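Local coordinates for protein CCMAN5 (Cellulosimicrobium cellulans, PDB 2XSG) that probably hydrolyses alpha-mannosidic linkages as a family 92 glycoside hydrolase, a bacterial mannosidase whose structure holds a bound calcium ion, at residues R447-V459 and L511-S523. Residues are numbered along the deposited sequence; the frame is centred on the assembly and turned at random.
Sequences RRGYVAGNPGASV and LLTPRAADGSWQS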
loop_
_atom_site.group_PDB
_atom_site.type_symbol
_atom_site.label_atom_id
_atom_site.label_comp_id
_atom_site.label_asym_id
_atom_site.label_seq_id
_atom_site.Cartn_x
_atom_site.Cartn_y
_atom_site.Cartn_z
ATOM N N ARG A 447 20.175 30.918 1.978
ATOM C CA ARG A 447 21.553 31.382 2.022
ATOM C C ARG A 447 22.562 30.225 2.140
ATOM O O ARG A 447 23.519 30.151 1.358
ATOM C CB ARG A 447 21.714 32.414 3.140
ATOM C CG ARG A 447 23.130 32.948 3.296
ATOM C CD ARG A 447 23.131 34.390 3.749
ATOM N NE ARG A 447 22.946 35.295 2.615
ATOM C CZ ARG A 447 21.842 36.002 2.378
ATOM N NH1 ARG A 447 20.804 35.927 3.207
ATOM N NH2 ARG A 447 21.790 36.793 1.314
ATOM N N ARG A 448 22.337 29.300 3.076
ATOM C CA ARG A 448 23.324 28.241 3.315
ATOM C C ARG A 448 23.136 26.998 2.432
ATOM O O ARG A 448 24.082 26.220 2.219
ATOM C CB ARG A 448 23.414 27.889 4.812
ATOM C CG ARG A 448 22.350 26.898 5.304
ATOM C CD ARG A 448 22.542 26.562 6.764
ATOM N NE ARG A 448 21.986 27.576 7.658
ATOM C CZ ARG A 448 20.761 27.528 8.165
ATOM N NH1 ARG A 448 19.949 26.518 7.853
ATOM N NH2 ARG A 448 20.346 28.489 8.976
ATOM N N GLY A 449 21.919 26.811 1.921
ATOM C CA GLY A 449 21.616 25.702 1.017
ATOM C C GLY A 449 21.092 24.417 1.642
ATOM O O GLY A 449 21.041 23.383 0.962
ATOM N N TYR A 450 20.671 24.475 2.908
ATOM C CA TYR A 450 20.183 23.283 3.628
ATOM C C TYR A 450 19.528 23.619 4.978
ATOM O O TYR A 450 19.776 24.678 5.563
ATOM C CB TYR A 450 21.315 22.266 3.849
ATOM C CG TYR A 450 22.473 22.845 4.633
ATOM C CD1 TYR A 450 22.513 22.761 6.027
ATOM C CD2 TYR A 450 23.514 23.509 3.980
ATOM C CE1 TYR A 450 23.571 23.307 6.750
ATOM C CE2 TYR A 450 24.579 24.055 4.695
ATOM C CZ TYR A 450 24.598 23.960 6.072
ATOM O OH TYR A 450 25.657 24.510 6.766
ATOM N N VAL A 451 18.709 22.702 5.476
ATOM C CA VAL A 451 18.095 22.857 6.797
ATOM C C VAL A 451 19.110 22.423 7.862
ATOM O O VAL A 451 19.573 21.280 7.852
ATOM C CB VAL A 451 16.789 22.031 6.908
ATOM C CG1 VAL A 451 16.079 22.309 8.241
ATOM C CG2 VAL A 451 15.861 22.334 5.720
ATOM N N ALA A 452 19.458 23.350 8.761
ATOM C CA ALA A 452 20.460 23.118 9.811
ATOM C C ALA A 452 20.123 21.924 10.700
ATOM O O ALA A 452 19.027 21.851 11.252
ATOM C CB ALA A 452 20.627 24.386 10.674
ATOM N N GLY A 453 21.068 20.997 10.851
ATOM C CA GLY A 453 20.860 19.816 11.706
ATOM C C GLY A 453 19.752 18.847 11.287
ATOM O O GLY A 453 19.383 17.946 12.049
ATOM N N ASN A 454 19.222 19.015 10.080
ATOM C CA ASN A 454 18.114 18.178 9.615
ATOM C C ASN A 454 18.382 17.612 8.204
ATOM O O ASN A 454 17.772 18.042 7.238
ATOM C CB ASN A 454 16.781 18.950 9.683
ATOM C CG ASN A 454 15.555 18.034 9.674
ATOM O OD1 ASN A 454 15.592 16.914 9.168
ATOM N ND2 ASN A 454 14.462 18.517 10.240
ATOM N N PRO A 455 19.311 16.643 8.092
ATOM C CA PRO A 455 19.653 16.125 6.766
ATOM C C PRO A 455 18.458 15.458 6.075
ATOM O O PRO A 455 18.372 15.472 4.853
ATOM C CB PRO A 455 20.784 15.117 7.053
ATOM C CG PRO A 455 20.608 14.745 8.490
ATOM C CD PRO A 455 20.092 15.986 9.156
ATOM N N GLY A 456 17.533 14.913 6.856
ATOM C CA GLY A 456 16.370 14.209 6.310
ATOM C C GLY A 456 15.423 15.133 5.580
ATOM O O GLY A 456 14.988 14.830 4.468
ATOM N N ALA A 457 15.098 16.264 6.209
ATOM C CA ALA A 457 14.211 17.243 5.603
ATOM C C ALA A 457 14.829 17.830 4.320
ATOM O O ALA A 457 14.108 18.121 3.359
ATOM C CB ALA A 457 13.876 18.360 6.611
ATOM N N SER A 458 16.157 17.993 4.320
ATOM C CA SER A 458 16.895 18.514 3.154
ATOM C C SER A 458 16.804 17.592 1.950
ATOM O O SER A 458 16.368 18.026 0.889
ATOM C CB SER A 458 18.368 18.801 3.482
ATOM O OG SER A 458 18.490 19.804 4.490
ATOM N N VAL A 459 17.198 16.324 2.109
ATOM C CA VAL A 459 17.135 15.368 0.994
ATOM C C VAL A 459 15.703 15.185 0.493
ATOM O O VAL A 459 15.475 14.987 -0.700
ATOM C CB VAL A 459 17.770 13.961 1.315
ATOM C CG1 VAL A 459 19.287 14.049 1.529
ATOM C CG2 VAL A 459 17.099 13.328 2.506
ATOM N N LEU A 511 29.495 10.949 2.758
ATOM C CA LEU A 511 28.172 10.470 3.176
ATOM C C LEU A 511 27.328 11.597 3.738
ATOM O O LEU A 511 27.842 12.508 4.406
ATOM C CB LEU A 511 28.292 9.401 4.262
ATOM C CG LEU A 511 28.996 8.080 4.032
ATOM C CD1 LEU A 511 29.020 7.338 5.366
ATOM C CD2 LEU A 511 28.287 7.271 2.968
ATOM N N LEU A 512 26.025 11.515 3.485
ATOM C CA LEU A 512 25.053 12.390 4.105
ATOM C C LEU A 512 25.338 12.482 5.601
ATOM O O LEU A 512 25.427 11.457 6.284
ATOM C CB LEU A 512 23.642 11.856 3.867
ATOM C CG LEU A 512 22.475 12.663 4.459
ATOM C CD1 LEU A 512 22.285 14.024 3.737
ATOM C CD2 LEU A 512 21.195 11.858 4.390
ATOM N N THR A 513 25.488 13.716 6.081
ATOM C CA THR A 513 25.847 14.031 7.469
ATOM C C THR A 513 25.128 15.327 7.907
ATOM O O THR A 513 25.048 16.274 7.123
ATOM C CB THR A 513 27.389 14.223 7.595
ATOM O OG1 THR A 513 28.051 13.064 7.104
ATOM C CG2 THR A 513 27.832 14.438 9.033
ATOM N N PRO A 514 24.592 15.379 9.150
ATOM C CA PRO A 514 23.975 16.632 9.571
ATOM C C PRO A 514 25.024 17.765 9.640
ATOM O O PRO A 514 26.189 17.536 10.001
ATOM C CB PRO A 514 23.436 16.304 10.967
ATOM C CG PRO A 514 24.355 15.216 11.455
ATOM C CD PRO A 514 24.583 14.382 10.232
ATOM N N ARG A 515 24.592 18.968 9.300
ATOM C CA ARG A 515 25.484 20.114 9.215
ATOM C C ARG A 515 24.866 21.283 9.949
ATOM O O ARG A 515 23.691 21.599 9.758
ATOM C CB ARG A 515 25.725 20.477 7.757
ATOM C CG ARG A 515 27.096 21.045 7.472
ATOM C CD ARG A 515 27.186 21.579 6.041
ATOM N NE ARG A 515 28.516 22.144 5.791
ATOM C CZ ARG A 515 29.033 22.384 4.590
ATOM N NH1 ARG A 515 28.344 22.120 3.483
ATOM N NH2 ARG A 515 30.252 22.892 4.504
ATOM N N ALA A 516 25.676 21.912 10.803
ATOM C CA ALA A 516 25.250 23.032 11.620
ATOM C C ALA A 516 24.993 24.276 10.757
ATOM O O ALA A 516 25.392 24.333 9.582
ATOM C CB ALA A 516 26.301 23.325 12.708
ATOM N N ALA A 517 24.329 25.264 11.348
ATOM C CA ALA A 517 24.076 26.530 10.666
ATOM C C ALA A 517 25.359 27.183 10.131
ATOM O O ALA A 517 25.372 27.672 9.007
ATOM C CB ALA A 517 23.294 27.486 11.567
ATOM N N ASP A 518 26.445 27.135 10.907
ATOM C CA ASP A 518 27.706 27.787 10.513
ATOM C C ASP A 518 28.552 26.965 9.522
ATOM O O ASP A 518 29.712 27.299 9.238
ATOM C CB ASP A 518 28.521 28.219 11.755
ATOM C CG ASP A 518 29.067 27.037 12.570
ATOM O OD1 ASP A 518 28.951 25.867 12.140
ATOM O OD2 ASP A 518 29.637 27.284 13.654
ATOM N N GLY A 519 27.969 25.897 8.989
ATOM C CA GLY A 519 28.692 24.991 8.098
ATOM C C GLY A 519 29.556 23.908 8.746
ATOM O O GLY A 519 30.088 23.048 8.037
ATOM N N SER A 520 29.729 23.955 10.072
ATOM C CA SER A 520 30.413 22.876 10.818
ATOM C C SER A 520 29.635 21.601 10.603
ATOM O O SER A 520 28.403 21.618 10.663
ATOM C CB SER A 520 30.384 23.126 12.331
ATOM O OG SER A 520 30.945 24.368 12.682
ATOM N N TRP A 521 30.337 20.494 10.388
ATOM C CA TRP A 521 29.678 19.189 10.358
ATOM C C TRP A 521 29.304 18.781 11.778
ATOM O O TRP A 521 30.032 19.109 12.728
ATOM C CB TRP A 521 30.582 18.158 9.713
ATOM C CG TRP A 521 30.817 18.467 8.292
ATOM C CD1 TRP A 521 31.939 19.019 7.748
ATOM C CD2 TRP A 521 29.888 18.282 7.216
ATOM N NE1 TRP A 521 31.776 19.180 6.380
ATOM C CE2 TRP A 521 30.528 18.736 6.028
ATOM C CE3 TRP A 521 28.585 17.767 7.133
ATOM C CZ2 TRP A 521 29.911 18.677 4.775
ATOM C CZ3 TRP A 521 27.964 17.720 5.887
ATOM C CH2 TRP A 521 28.634 18.161 4.723
ATOM N N GLN A 522 28.164 18.114 11.934
ATOM C CA GLN A 522 27.749 17.646 13.257
ATOM C C GLN A 522 28.070 16.171 13.433
ATOM O O GLN A 522 27.987 15.387 12.491
ATOM C CB GLN A 522 26.263 17.936 13.523
ATOM C CG GLN A 522 25.954 19.442 13.698
ATOM C CD GLN A 522 24.461 19.754 13.727
ATOM O OE1 GLN A 522 24.037 20.763 14.286
ATOM N NE2 GLN A 522 23.662 18.877 13.152
ATOM N N SER A 523 28.458 15.806 14.649
ATOM C CA SER A 523 28.820 14.435 14.979
ATOM C C SER A 523 27.614 13.496 14.844
ATOM O O SER A 523 26.529 13.817 15.321
ATOM C CB SER A 523 29.387 14.396 16.408
ATOM O OG SER A 523 29.413 13.072 16.912
HETATM O O HOH W 1 21.706 19.035 7.938
#
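Tyr450 drives its hydroxyl into the turn formed by Ala516 to Gly519, where OH donates to Ala516 O at 2.8 Å, almost in line with the carbonyl (C=O...OH angle 167°). That oxygen also accepts Gly519 N, the bond that closes the type I turn, so two donors grip it. With CG lodged between the backbone N and carbonyl carbon (chi1 59°), the Tyr450 ring reaches across the Arg515 side chain, whose CD lies 3.5 Å from Tyr450 CZ. Arg448 CD rests over one ring face, toward the rim. Arg515 runs on extended, its guanidinium lying over Trp521, NE bonded to Gly519 O and NH1 to Lys494 O of helix 478-495. A phenylalanine in place of Tyr450 would probably leave Ala516 O without its tyrosine donor and the turn less firmly held to this loop.

Alongside, Gly453 N gives a straight bond to Arg515 O (2.9 Å, 167°), and one water links Val451 O to Arg515 N. The tight apolar end is buried: Leu512 CD1 sits 3.7 Å from Val459 CG1 and 3.8 Å from Pro455 CB, while Pro455 CD packs on Pro514 CB, with Leu539 touching both prolines. Toward solvent the fit slackens: Ala452 CB and Ala517 CB are 4.2 Å apart, and exposed Asp518 turns away into its own Asx turn with Ser520.

Asn454 N-caps helix 455-474 through OD1 and Ala457 N. The loop between helices 443-448 and 455-474, with the latter's first turn, thus packs on the end of strand 508-512 and the turn beyond, structural packing in a six-hairpin-clan catalytic domain, consistent with its (alpha/alpha)6 barrel.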